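Local coordinates for protein VP35 (Myotis lucifugus, PDB 6DKU) that is an endogenous bat homologue of the filoviral polymerase cofactor VP35 and probably antagonises interferon induction through its interferon inhibitory domain, at residues 11-16 with 29-34; 18-23 with 60-65; 35-40 with 73-78; 48-53 with 66-71. The protein carries 1 engineered substitution. All blocks are in the same frame, centred on the assembly; numbering follows the deposited sequence.

Contact 1 (11-16 with 29-34)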
loop_
_atom_site.group_PDB
_atom_site.type_symbol
_atom_site.label_atom_id
_atom_site.label_comp_id
_atom_site.label_asym_id
_atom_site.label_seq_id
_atom_site.Cartn_x
_atom_site.Cartn_y
_atom_site.Cartn_z
ATOM N N GLU A 11 -13.299 3.770 -3.257
ATOM C CA GLU A 11 -13.440 5.091 -2.652
ATOM C C GLU A 11 -12.296 5.383 -1.677
ATOM O O GLU A 11 -11.791 6.510 -1.631
ATOM C CB GLU A 11 -14.801 5.209 -1.966
ATOM C CG GLU A 11 -15.015 6.509 -1.202
ATOM C CD GLU A 11 -15.387 7.685 -2.093
ATOM O OE1 GLU A 11 -15.488 7.512 -3.331
ATOM O OE2 GLU A 11 -15.572 8.794 -1.543
ATOM N N PHE A 12 -11.866 4.379 -0.903
ATOM C CA PHE A 12 -10.701 4.537 -0.029
ATOM C C PHE A 12 -9.484 5.017 -0.819
ATOM O O PHE A 12 -8.827 6.000 -0.449
ATOM C CB PHE A 12 -10.400 3.204 0.677
ATOM C CG PHE A 12 -9.183 3.239 1.578
ATOM C CD1 PHE A 12 -9.296 3.630 2.909
ATOM C CD2 PHE A 12 -7.931 2.868 1.102
ATOM C CE1 PHE A 12 -8.181 3.662 3.744
ATOM C CE2 PHE A 12 -6.810 2.901 1.930
ATOM C CZ PHE A 12 -6.936 3.297 3.251
ATOM N N VAL A 13 -9.189 4.336 -1.928
ATOM C CA VAL A 13 -8.051 4.704 -2.765
ATOM C C VAL A 13 -8.224 6.116 -3.321
ATOM O O VAL A 13 -7.267 6.898 -3.367
ATOM C CB VAL A 13 -7.868 3.660 -3.887
ATOM C CG1 VAL A 13 -7.155 4.257 -5.076
ATOM C CG2 VAL A 13 -7.100 2.458 -3.374
ATOM N N ARG A 14 -9.440 6.472 -3.748
ATOM C CA ARG A 14 -9.647 7.796 -4.339
ATOM C C ARG A 14 -9.444 8.904 -3.310
ATOM O O ARG A 14 -8.779 9.913 -3.584
ATOM C CB ARG A 14 -11.042 7.898 -4.958
ATOM C CG ARG A 14 -11.285 9.244 -5.624
ATOM C CD ARG A 14 -12.738 9.482 -5.993
ATOM N NE ARG A 14 -13.614 9.574 -4.823
ATOM C CZ ARG A 14 -13.599 10.567 -3.933
ATOM N NH1 ARG A 14 -12.748 11.578 -4.059
ATOM N NH2 ARG A 14 -14.443 10.549 -2.909
ATOM N N VAL A 15 -10.012 8.728 -2.112
ATOM C CA VAL A 15 -9.869 9.733 -1.062
ATOM C C VAL A 15 -8.404 9.907 -0.698
ATOM O O VAL A 15 -7.867 11.021 -0.740
ATOM C CB VAL A 15 -10.698 9.355 0.177
ATOM C CG1 VAL A 15 -10.221 10.160 1.387
ATOM C CG2 VAL A 15 -12.177 9.554 -0.077
ATOM N N LEU A 16 -7.731 8.810 -0.333
ATOM C CA LEU A 16 -6.364 8.968 0.151
ATOM C C LEU A 16 -5.434 9.455 -0.953
ATOM O O LEU A 16 -4.595 10.329 -0.715
ATOM C CB LEU A 16 -5.844 7.671 0.768
ATOM C CG LEU A 16 -6.045 7.598 2.284
ATOM C CD1 LEU A 16 -7.460 7.140 2.625
ATOM C CD2 LEU A 16 -5.010 6.687 2.929
ATOM N N GLU A 29 0.694 3.250 -4.626
ATOM C CA GLU A 29 0.632 1.803 -4.515
ATOM C C GLU A 29 0.427 1.356 -3.077
ATOM O O GLU A 29 -0.259 0.360 -2.843
ATOM C CB GLU A 29 1.898 1.168 -5.087
ATOM C CG GLU A 29 2.392 1.811 -6.363
ATOM C CD GLU A 29 1.539 1.475 -7.570
ATOM O OE1 GLU A 29 0.503 0.789 -7.403
ATOM O OE2 GLU A 29 1.909 1.898 -8.690
ATOM N N LEU A 30 1.003 2.060 -2.103
ATOM C CA LEU A 30 0.777 1.678 -0.713
ATOM C C LEU A 30 -0.678 1.890 -0.324
ATOM O O LEU A 30 -1.267 1.061 0.381
ATOM C CB LEU A 30 1.700 2.466 0.214
ATOM C CG LEU A 30 1.602 2.107 1.697
ATOM C CD1 LEU A 30 1.653 0.599 1.912
ATOM C CD2 LEU A 30 2.713 2.784 2.472
ATOM N N VAL A 31 -1.271 2.997 -0.773
ATOM C CA VAL A 31 -2.702 3.212 -0.568
ATOM C C VAL A 31 -3.493 2.050 -1.157
ATOM O O VAL A 31 -4.356 1.455 -0.497
ATOM C CB VAL A 31 -3.129 4.556 -1.184
ATOM C CG1 VAL A 31 -4.639 4.700 -1.166
ATOM C CG2 VAL A 31 -2.455 5.712 -0.459
ATOM N N SER A 32 -3.177 1.695 -2.405
ATOM C CA SER A 32 -3.868 0.599 -3.076
ATOM C C SER A 32 -3.673 -0.729 -2.344
ATOM O O SER A 32 -4.591 -1.554 -2.287
ATOM C CB SER A 32 -3.379 0.499 -4.523
ATOM O OG SER A 32 -4.177 -0.404 -5.268
ATOM N N ALA A 33 -2.483 -0.955 -1.779
ATOM C CA ALA A 33 -2.218 -2.201 -1.067
ATOM C C ALA A 33 -3.024 -2.268 0.218
ATOM O O ALA A 33 -3.632 -3.303 0.528
ATOM C CB ALA A 33 -0.724 -2.327 -0.766
ATOM N N ILE A 34 -3.043 -1.163 0.968
ATOM C CA ILE A 34 -3.868 -1.074 2.167
ATOM C C ILE A 34 -5.318 -1.392 1.833
ATOM O O ILE A 34 -5.979 -2.157 2.547
ATOM C CB ILE A 34 -3.719 0.318 2.810
ATOM C CG1 ILE A 34 -2.292 0.511 3.327
ATOM C CG2 ILE A 34 -4.704 0.490 3.951
ATOM C CD1 ILE A 34 -2.041 1.877 3.911
#
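The Phe-12 ring lies along the contact, its rim on Val-31 and Ile-34, while Leu-16 CD1 lies over one face, off centre. At the ring edge, in plane, Phe-12 CE2 faces the backbone oxygen Val-31 O at 3.7 Å. Ile-34 CG2 comes obliquely onto Phe-12 CZ, also at 3.7 Å, with the two side chains nearly at right angles. Phe-12 CG stands opposite its own backbone nitrogen (chi1 178°), and this carries the ring across to the other helix. Val-31 is the residue most covered by the other segment. Val-31 CG1 lies between Leu-16 CB (3.7 Å) and Val-13 CA (3.8 Å). CG2 lies a little farther from Leu-16 CB. On the other flank, Val-13 CG2 rests against Ser-32 CA at 3.7 Å. The Ser-32 side chain starts away from this interface, and its OG has a weak bond to Tyr-115. All the contacts between the segments are apolar or van der Waals. Helices 41-56 and 61-71 enclose the same core, with Leu-44, Ala-47 and Ile-65 among the neighbours. The segment axes approach to 9.1 Å at 151°. The pair belongs to the helical bundle that, as in filoviral VP35, forms one subdomain of the interferon inhibitory domain.

Contact 2 (18-23 with 60-65). Unlike the reference sequence in segment 18-23: Gly-18 (reference Ser).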
loop_
_atom_site.group_PDB
_atom_site.type_symbol
_atom_site.label_atom_id
_atom_site.label_comp_id
_atom_site.label_asym_id
_atom_site.label_seq_id
_atom_site.Cartn_x
_atom_site.Cartn_y
_atom_site.Cartn_z
ATOM N N GLY A 18 -6.160 11.325 -3.346
ATOM C CA GLY A 18 -6.410 12.742 -3.552
ATOM C C GLY A 18 -5.379 13.643 -2.896
ATOM O O GLY A 18 -5.056 14.708 -3.428
ATOM N N TYR A 19 -4.835 13.234 -1.745
ATOM C CA TYR A 19 -3.858 14.063 -1.045
ATOM C C TYR A 19 -2.466 13.976 -1.647
ATOM O O TYR A 19 -1.598 14.777 -1.289
ATOM C CB TYR A 19 -3.801 13.688 0.439
ATOM C CG TYR A 19 -5.090 13.993 1.160
ATOM C CD1 TYR A 19 -6.097 13.043 1.242
ATOM C CD2 TYR A 19 -5.311 15.234 1.736
ATOM C CE1 TYR A 19 -7.280 13.315 1.878
ATOM C CE2 TYR A 19 -6.494 15.515 2.380
ATOM C CZ TYR A 19 -7.476 14.552 2.448
ATOM O OH TYR A 19 -8.666 14.815 3.086
ATOM N N LEU A 20 -2.225 13.037 -2.541
ATOM C CA LEU A 20 -0.942 12.959 -3.216
ATOM C C LEU A 20 -0.963 13.803 -4.487
ATOM O O LEU A 20 -2.020 14.112 -5.040
ATOM C CB LEU A 20 -0.611 11.508 -3.547
ATOM C CG LEU A 20 -0.673 10.564 -2.348
ATOM C CD1 LEU A 20 -0.305 9.155 -2.768
ATOM C CD2 LEU A 20 0.263 11.068 -1.253
ATOM N N THR A 21 0.227 14.190 -4.937
ATOM C CA THR A 21 0.360 14.833 -6.235
ATOM C C THR A 21 1.500 14.183 -7.008
ATOM O O THR A 21 1.934 13.076 -6.675
ATOM C CB THR A 21 0.600 16.342 -6.090
ATOM O OG1 THR A 21 1.745 16.575 -5.265
ATOM C CG2 THR A 21 -0.611 17.032 -5.476
ATOM N N GLY A 22 1.980 14.861 -8.046
ATOM C CA GLY A 22 3.097 14.389 -8.822
ATOM C C GLY A 22 2.792 13.109 -9.569
ATOM O O GLY A 22 1.648 12.641 -9.609
ATOM N N PRO A 23 3.818 12.520 -10.184
ATOM C CA PRO A 23 3.627 11.243 -10.871
ATOM C C PRO A 23 3.282 10.145 -9.882
ATOM O O PRO A 23 3.507 10.262 -8.675
ATOM C CB PRO A 23 4.983 10.987 -11.535
ATOM C CG PRO A 23 5.951 11.746 -10.705
ATOM C CD PRO A 23 5.217 12.972 -10.244
ATOM N N SER A 60 2.196 14.974 6.919
ATOM C CA SER A 60 1.884 15.002 5.504
ATOM C C SER A 60 1.154 13.724 5.113
ATOM O O SER A 60 1.159 12.726 5.840
ATOM C CB SER A 60 3.153 15.164 4.673
ATOM O OG SER A 60 3.933 13.982 4.695
ATOM N N ALA A 61 0.518 13.765 3.941
ATOM C CA ALA A 61 -0.155 12.578 3.420
ATOM C C ALA A 61 0.788 11.382 3.358
ATOM O O ALA A 61 0.406 10.266 3.729
ATOM C CB ALA A 61 -0.733 12.867 2.036
ATOM N N HIS A 62 2.027 11.599 2.899
ATOM C CA HIS A 62 2.989 10.506 2.790
ATOM C C HIS A 62 3.260 9.883 4.149
ATOM O O HIS A 62 3.182 8.654 4.319
ATOM C CB HIS A 62 4.294 11.013 2.174
ATOM C CG HIS A 62 4.120 11.661 0.838
ATOM N ND1 HIS A 62 3.523 12.895 0.678
ATOM C CD2 HIS A 62 4.473 11.249 -0.402
ATOM C CE1 HIS A 62 3.507 13.210 -0.605
ATOM N NE2 HIS A 62 4.076 12.229 -1.281
ATOM N N ALA A 63 3.586 10.727 5.133
ATOM C CA ALA A 63 3.828 10.232 6.483
ATOM C C ALA A 63 2.616 9.486 7.008
ATOM O O ALA A 63 2.753 8.391 7.553
ATOM C CB ALA A 63 4.195 11.379 7.425
ATOM N N ALA A 64 1.421 10.056 6.839
ATOM C CA ALA A 64 0.213 9.415 7.355
ATOM C C ALA A 64 0.020 8.031 6.753
ATOM O O ALA A 64 -0.274 7.066 7.476
ATOM C CB ALA A 64 -1.006 10.294 7.071
ATOM N N ILE A 65 0.184 7.920 5.430
ATOM C CA ILE A 65 0.054 6.633 4.747
ATOM C C ILE A 65 1.015 5.610 5.342
ATOM O O ILE A 65 0.618 4.488 5.674
ATOM C CB ILE A 65 0.280 6.808 3.237
ATOM C CG1 ILE A 65 -0.900 7.540 2.604
ATOM C CG2 ILE A 65 0.507 5.469 2.566
ATOM C CD1 ILE A 65 -0.550 8.148 1.258
#
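Apolar contacts hold Tyr-19 and Leu-20 against the first residues of helix 61-71, as far as Ile-65. Tyr-19 CB touches Ala-61 CB at 3.6 Å. Only the base of the tyrosine is used here. Its ring turns away and stacks edge-to-face with Phe-51 of helix 41-56. Leu-20 makes the deeper contact, mainly through CD2. Leu-20 CD2 lies 3.9 Å from Ala-61 CB and the same distance from Ile-65 CD1. Leu-20 and Ile-65 reach toward each other and meet tip to tip, with Leu-20 CD1 slightly farther from the same Ile-65 methyl.

One CH-pi contact adds to this. Leu-20 CD2 sits over a face of the His-62 imidazole, 4.0 Å from the ring centroid and 13° off the normal. It lies nearest the CE1 and NE2 side of the ring. His-62 CG is opposite its carbonyl carbon (chi1 -57°), which swings the ring back toward the loop. Phe-27 of helix 26-37 meets this imidazole edge-to-face, so the ring is contacted by both Leu-20 and Phe-27.

The polar interactions are local to the helix start. Ser-60 OG accepts a weak bond from Ala-63 N at 3.3 Å, nearly straight at 175°. It acts as the N-cap of helix 61-71. The whole is a loop between helices 9-18 and 26-37 laid over the N-terminal end of another helix, closing one end of the VP35 helical subdomain.

Contact 3 (35-40 with 73-78)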
loop_
_atom_site.group_PDB
_atom_site.type_symbol
_atom_site.label_atom_id
_atom_site.label_comp_id
_atom_site.label_asym_id
_atom_site.label_seq_id
_atom_site.Cartn_x
_atom_site.Cartn_y
_atom_site.Cartn_z
ATOM N N ALA A 35 -5.833 -0.832 0.732
ATOM C CA ALA A 35 -7.219 -1.112 0.366
ATOM C C ALA A 35 -7.406 -2.571 -0.020
ATOM O O ALA A 35 -8.401 -3.195 0.362
ATOM C CB ALA A 35 -7.664 -0.204 -0.776
ATOM N N MET A 36 -6.462 -3.130 -0.778
ATOM C CA MET A 36 -6.593 -4.509 -1.235
ATOM C C MET A 36 -6.589 -5.484 -0.067
ATOM O O MET A 36 -7.273 -6.516 -0.107
ATOM C CB MET A 36 -5.455 -4.859 -2.195
ATOM C CG MET A 36 -5.567 -4.276 -3.589
ATOM S SD MET A 36 -3.955 -4.257 -4.399
ATOM C CE MET A 36 -3.610 -6.001 -4.566
ATOM N N VAL A 37 -5.819 -5.179 0.984
ATOM C CA VAL A 37 -5.530 -6.172 2.021
ATOM C C VAL A 37 -6.555 -6.162 3.158
ATOM O O VAL A 37 -6.579 -7.101 3.975
ATOM C CB VAL A 37 -4.095 -5.947 2.543
ATOM C CG1 VAL A 37 -4.073 -4.885 3.632
ATOM C CG2 VAL A 37 -3.453 -7.256 2.979
ATOM N N SER A 38 -7.415 -5.146 3.222
ATOM C CA SER A 38 -8.483 -5.077 4.211
ATOM C C SER A 38 -9.544 -6.152 3.966
ATOM O O SER A 38 -9.770 -6.594 2.837
ATOM C CB SER A 38 -9.137 -3.692 4.185
ATOM O OG SER A 38 -9.398 -3.266 2.860
ATOM N N ARG A 39 -10.217 -6.553 5.045
ATOM C CA ARG A 39 -11.164 -7.659 4.999
ATOM C C ARG A 39 -12.609 -7.210 4.814
ATOM O O ARG A 39 -13.438 -8.014 4.364
ATOM C CB ARG A 39 -11.042 -8.505 6.282
ATOM C CG ARG A 39 -9.637 -8.481 6.894
ATOM C CD ARG A 39 -9.443 -9.418 8.094
ATOM N NE ARG A 39 -10.124 -8.998 9.323
ATOM C CZ ARG A 39 -9.745 -7.985 10.101
ATOM N NH1 ARG A 39 -8.695 -7.250 9.788
ATOM N NH2 ARG A 39 -10.432 -7.691 11.192
ATOM N N ASP A 40 -12.924 -5.961 5.136
ATOM C CA ASP A 40 -14.272 -5.410 5.006
ATOM C C ASP A 40 -14.173 -3.898 5.200
ATOM O O ASP A 40 -13.072 -3.340 5.296
ATOM C CB ASP A 40 -15.244 -6.068 5.990
ATOM C CG ASP A 40 -14.964 -5.705 7.449
ATOM O OD1 ASP A 40 -13.846 -5.244 7.777
ATOM O OD2 ASP A 40 -15.880 -5.893 8.279
ATOM N N GLU A 73 -2.818 -1.867 13.904
ATOM C CA GLU A 73 -2.238 -3.169 14.218
ATOM C C GLU A 73 -2.552 -4.222 13.162
ATOM O O GLU A 73 -1.710 -5.088 12.891
ATOM C CB GLU A 73 -2.715 -3.637 15.592
ATOM C CG GLU A 73 -1.781 -4.643 16.241
ATOM C CD GLU A 73 -0.309 -4.286 16.056
ATOM O OE1 GLU A 73 0.088 -3.136 16.357
ATOM O OE2 GLU A 73 0.452 -5.162 15.596
ATOM N N TYR A 74 -3.739 -4.176 12.553
ATOM C CA TYR A 74 -4.057 -5.165 11.529
ATOM C C TYR A 74 -3.139 -5.014 10.318
ATOM O O TYR A 74 -2.394 -5.936 9.970
ATOM C CB TYR A 74 -5.519 -5.060 11.103
ATOM C CG TYR A 74 -5.787 -5.932 9.904
ATOM C CD1 TYR A 74 -5.676 -7.316 9.989
ATOM C CD2 TYR A 74 -6.070 -5.373 8.669
ATOM C CE1 TYR A 74 -5.895 -8.122 8.882
ATOM C CE2 TYR A 74 -6.286 -6.163 7.560
ATOM C CZ TYR A 74 -6.198 -7.537 7.668
ATOM O OH TYR A 74 -6.416 -8.315 6.548
ATOM N N PHE A 75 -3.179 -3.847 9.663
ATOM C CA PHE A 75 -2.338 -3.621 8.490
ATOM C C PHE A 75 -0.864 -3.792 8.811
ATOM O O PHE A 75 -0.085 -4.202 7.943
ATOM C CB PHE A 75 -2.587 -2.228 7.919
ATOM C CG PHE A 75 -3.993 -2.021 7.466
ATOM C CD1 PHE A 75 -4.414 -2.508 6.242
ATOM C CD2 PHE A 75 -4.905 -1.367 8.281
ATOM C CE1 PHE A 75 -5.710 -2.326 5.830
ATOM C CE2 PHE A 75 -6.203 -1.183 7.879
ATOM C CZ PHE A 75 -6.610 -1.661 6.648
ATOM N N ARG A 76 -0.465 -3.486 10.045
ATOM C CA ARG A 76 0.926 -3.657 10.443
ATOM C C ARG A 76 1.387 -5.094 10.219
ATOM O O ARG A 76 2.446 -5.332 9.632
ATOM C CB ARG A 76 1.086 -3.240 11.905
ATOM C CG ARG A 76 2.503 -3.258 12.447
ATOM C CD ARG A 76 2.472 -3.196 13.971
ATOM N NE ARG A 76 3.733 -3.617 14.571
ATOM C CZ ARG A 76 4.167 -4.875 14.604
ATOM N NH1 ARG A 76 3.448 -5.848 14.061
ATOM N NH2 ARG A 76 5.329 -5.164 15.177
ATOM N N ASN A 77 0.582 -6.070 10.648
ATOM C CA ASN A 77 0.938 -7.482 10.573
ATOM C C ASN A 77 0.446 -8.166 9.305
ATOM O O ASN A 77 0.264 -9.387 9.303
ATOM C CB ASN A 77 0.382 -8.228 11.784
ATOM C CG ASN A 77 1.093 -7.870 13.048
ATOM O OD1 ASN A 77 2.288 -7.583 13.026
ATOM N ND2 ASN A 77 0.374 -7.886 14.165
ATOM N N CYS A 78 0.217 -7.428 8.237
ATOM C CA CYS A 78 -0.468 -7.975 7.082
ATOM C C CYS A 78 0.540 -8.324 5.999
ATOM O O CYS A 78 1.497 -7.579 5.757
ATOM C CB CYS A 78 -1.497 -6.975 6.556
ATOM S SG CYS A 78 -3.002 -7.693 5.905
#
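The chain from helix 26-37 passes the short helix 73-76, with Val-37 CA 7.4 Å from Cys-78 CA and Ser-38 CA 7.6 Å from Phe-75 CA. The polar link is Tyr-74 OH, which donates to Val-37 O at 2.8 Å. The donor is tilted 21° from the carbonyl plane. Val-37 O also lies at the ring edge, in the plane of the tyrosine. One face of that ring takes Arg-39 in a cation-pi contact, with Arg-39 CZ 4.2 Å from the Tyr-74 ring centroid. The guanidinium does not lie flat: its plane is turned 65° from the ring, and NH1 points down onto it. A bend at chi3 (-71°) folds the arginine over the tyrosine, with CG and CD passing near the hydroxyl. NH1 also forms a salt bridge with Asp-43. Arg-39 thus bridges Tyr-74 of helix 73-76 and Asp-43 of helix 41-56.

These turns lie at one end of the helical subdomain of the VP35 interferon inhibitory domain. Phe-75 is buried on the core side, against Ala-47 of helix 41-56. Tyr-74 CD2 sits over the centre of one Phe-75 face, while the CD1-CE1 edge of Phe-75 meets Val-37 and Ser-38. There Val-37 CG1 lies 3.5 Å from CD1 of Phe-75, and Ser-38 CB is 4.0 Å from its CE1, both near the ring plane. Ser-38 OG donates back to Ala-35 O at 2.7 Å, which holds the serine against the preceding turn.

Contact 4 (48-53 with 66-71)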
loop_
_atom_site.group_PDB
_atom_site.type_symbol
_atom_site.label_atom_id
_atom_site.label_comp_id
_atom_site.label_asym_id
_atom_site.label_seq_id
_atom_site.Cartn_x
_atom_site.Cartn_y
_atom_site.Cartn_z
ATOM N N MET A 48 -8.682 4.830 7.477
ATOM C CA MET A 48 -9.057 6.192 7.118
ATOM C C MET A 48 -9.089 7.097 8.342
ATOM O O MET A 48 -8.609 8.237 8.301
ATOM C CB MET A 48 -10.414 6.186 6.427
ATOM C CG MET A 48 -10.985 7.562 6.197
ATOM S SD MET A 48 -10.397 8.247 4.642
ATOM C CE MET A 48 -10.982 7.007 3.487
ATOM N N ASP A 49 -9.669 6.613 9.440
ATOM C CA ASP A 49 -9.686 7.394 10.669
ATOM C C ASP A 49 -8.270 7.714 11.131
ATOM O O ASP A 49 -7.991 8.839 11.562
ATOM C CB ASP A 49 -10.454 6.639 11.755
ATOM C CG ASP A 49 -11.958 6.637 11.519
ATOM O OD1 ASP A 49 -12.447 7.513 10.767
ATOM O OD2 ASP A 49 -12.646 5.758 12.092
ATOM N N HIS A 50 -7.358 6.742 11.031
ATOM C CA HIS A 50 -5.972 6.983 11.418
ATOM C C HIS A 50 -5.307 8.004 10.499
ATOM O O HIS A 50 -4.598 8.905 10.965
ATOM C CB HIS A 50 -5.199 5.664 11.416
ATOM C CG HIS A 50 -3.741 5.814 11.726
ATOM N ND1 HIS A 50 -3.239 5.735 13.007
ATOM C CD2 HIS A 50 -2.677 6.043 10.918
ATOM C CE1 HIS A 50 -1.929 5.903 12.975
ATOM N NE2 HIS A 50 -1.563 6.095 11.721
ATOM N N PHE A 51 -5.522 7.867 9.188
ATOM C CA PHE A 51 -5.004 8.826 8.216
ATOM C C PHE A 51 -5.456 10.244 8.548
ATOM O O PHE A 51 -4.639 11.173 8.622
ATOM C CB PHE A 51 -5.473 8.416 6.821
ATOM C CG PHE A 51 -5.059 9.355 5.726
ATOM C CD1 PHE A 51 -3.772 9.316 5.213
ATOM C CD2 PHE A 51 -5.967 10.247 5.180
ATOM C CE1 PHE A 51 -3.389 10.162 4.196
ATOM C CE2 PHE A 51 -5.594 11.098 4.159
ATOM C CZ PHE A 51 -4.303 11.056 3.667
ATOM N N ASN A 52 -6.761 10.428 8.760
ATOM C CA ASN A 52 -7.266 11.751 9.093
ATOM C C ASN A 52 -6.745 12.233 10.441
ATOM O O ASN A 52 -6.550 13.438 10.632
ATOM C CB ASN A 52 -8.789 11.741 9.073
ATOM C CG ASN A 52 -9.342 11.493 7.690
ATOM O OD1 ASN A 52 -8.789 11.961 6.698
ATOM N ND2 ASN A 52 -10.442 10.759 7.615
ATOM N N ARG A 53 -6.521 11.316 11.386
ATOM C CA ARG A 53 -5.898 11.696 12.651
ATOM C C ARG A 53 -4.513 12.278 12.405
ATOM O O ARG A 53 -4.167 13.341 12.934
ATOM C CB ARG A 53 -5.811 10.486 13.584
ATOM C CG ARG A 53 -6.982 10.322 14.542
ATOM C CD ARG A 53 -6.707 9.219 15.573
ATOM N NE ARG A 53 -6.554 7.895 14.962
ATOM C CZ ARG A 53 -7.540 7.011 14.815
ATOM N NH1 ARG A 53 -8.768 7.302 15.235
ATOM N NH2 ARG A 53 -7.299 5.834 14.242
ATOM N N ILE A 66 2.292 5.983 5.498
ATOM C CA ILE A 66 3.235 5.058 6.137
ATOM C C ILE A 66 2.806 4.751 7.572
ATOM O O ILE A 66 2.987 3.628 8.079
ATOM C CB ILE A 66 4.661 5.648 6.068
ATOM C CG1 ILE A 66 5.225 5.531 4.644
ATOM C CG2 ILE A 66 5.580 4.963 7.061
ATOM C CD1 ILE A 66 6.587 6.184 4.455
ATOM N N SER A 67 2.196 5.733 8.231
ATOM C CA SER A 67 1.815 5.605 9.628
ATOM C C SER A 67 0.723 4.568 9.805
ATOM O O SER A 67 0.632 3.957 10.874
ATOM C CB SER A 67 1.364 6.964 10.170
ATOM O OG SER A 67 0.744 6.850 11.440
ATOM N N ILE A 68 -0.116 4.355 8.784
ATOM C CA ILE A 68 -1.095 3.273 8.875
ATOM C C ILE A 68 -0.388 1.928 8.946
ATOM O O ILE A 68 -0.735 1.070 9.764
ATOM C CB ILE A 68 -2.100 3.317 7.707
ATOM C CG1 ILE A 68 -2.685 4.720 7.469
ATOM C CG2 ILE A 68 -3.208 2.292 7.907
ATOM C CD1 ILE A 68 -3.379 4.798 6.090
ATOM N N THR A 69 0.608 1.723 8.079
ATOM C CA THR A 69 1.370 0.475 8.129
ATOM C C THR A 69 2.107 0.314 9.455
ATOM O O THR A 69 2.412 -0.814 9.870
ATOM C CB THR A 69 2.368 0.402 6.973
ATOM O OG1 THR A 69 3.363 1.405 7.167
ATOM C CG2 THR A 69 1.660 0.645 5.656
ATOM N N GLN A 70 2.401 1.417 10.139
ATOM C CA GLN A 70 3.155 1.274 11.381
ATOM C C GLN A 70 2.280 1.146 12.629
ATOM O O GLN A 70 2.583 0.335 13.511
ATOM C CB GLN A 70 4.118 2.453 11.540
ATOM C CG GLN A 70 5.268 2.412 10.547
ATOM C CD GLN A 70 5.843 1.023 10.404
ATOM O OE1 GLN A 70 6.423 0.483 11.344
ATOM N NE2 GLN A 70 5.670 0.429 9.231
ATOM N N ARG A 71 1.198 1.912 12.724
ATOM C CA ARG A 71 0.448 2.055 13.965
ATOM C C ARG A 71 -0.872 1.295 14.003
ATOM O O ARG A 71 -1.292 0.885 15.084
ATOM C CB ARG A 71 0.175 3.537 14.240
ATOM C CG ARG A 71 1.389 4.304 14.730
ATOM C CD ARG A 71 0.957 5.396 15.685
ATOM N NE ARG A 71 1.334 6.718 15.194
ATOM C CZ ARG A 71 0.964 7.860 15.767
ATOM N NH1 ARG A 71 1.356 9.021 15.256
ATOM N NH2 ARG A 71 0.195 7.840 16.849
#
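His-50 reaches across to Ser-67, Ile-68 and Arg-71. His-50 NE2 is modelled as donating to Ser-67 OG at the ring edge, but at 2.4 Å the geometry is doubtful. With CG opposite the backbone nitrogen (chi1 177°), the imidazole extends toward helix 61-71. Ile-68 CG1 comes obliquely onto His-50 CD2 at 3.7 Å. On the other side of NE2, His-50 CE1 is close to Arg-71 CB. His-50 CE1 also lies over one face of the Arg-71 guanidinium, whose plane is almost perpendicular to the imidazole (86°). Deeper in, Phe-51 CB meets Ile-68 CD1 at 4.2 Å.

Here helices 41-56 and 61-71 of the VP35 helical subdomain cross with their N-to-C directions 120° apart. Their segment axes come within 9.4 Å.

The second shell centres on Glu-54, one turn after His-50 and outside both segments. Glu-54 OE2 is hydrogen-bonded to Ser-67 OG, and the same oxygen pairs with the charged NH1 of Arg-71. It thus holds two of the histidine's neighbours, Ser-67 and Arg-71. It probably also offsets the arginine charge close to the imidazole. Behind Ile-68 lies Ile-34 of helix 26-37, and Phe-51 turns its ring toward Leu-16 and Tyr-19.

Contacts 1, 2 and 4 form one continuous core. Ile-65 joins contact 2 to contact 1: Ile-65 CD1 lies 3.5 Å from Val-31 CG2. The Phe-51 ring joins contact 4 to contact 2, with Phe-51 CD1 3.5 Å from Ala-64 CB. Leu-16 closes the circle, as Leu-16 CD2 is 3.7 Å from Phe-51 CD1. Contact 3 continues from helix 26-37 to the short helix 73-76, where Phe-75 CE1 lies 3.3 Å from Ile-34 O. Contacts 2 and 3 are the most distant pair, with centres about 19 Å apart and no touching atoms. Helix 26-37 serves contacts 1 and 3, and helix 61-71 serves contacts 2 and 4.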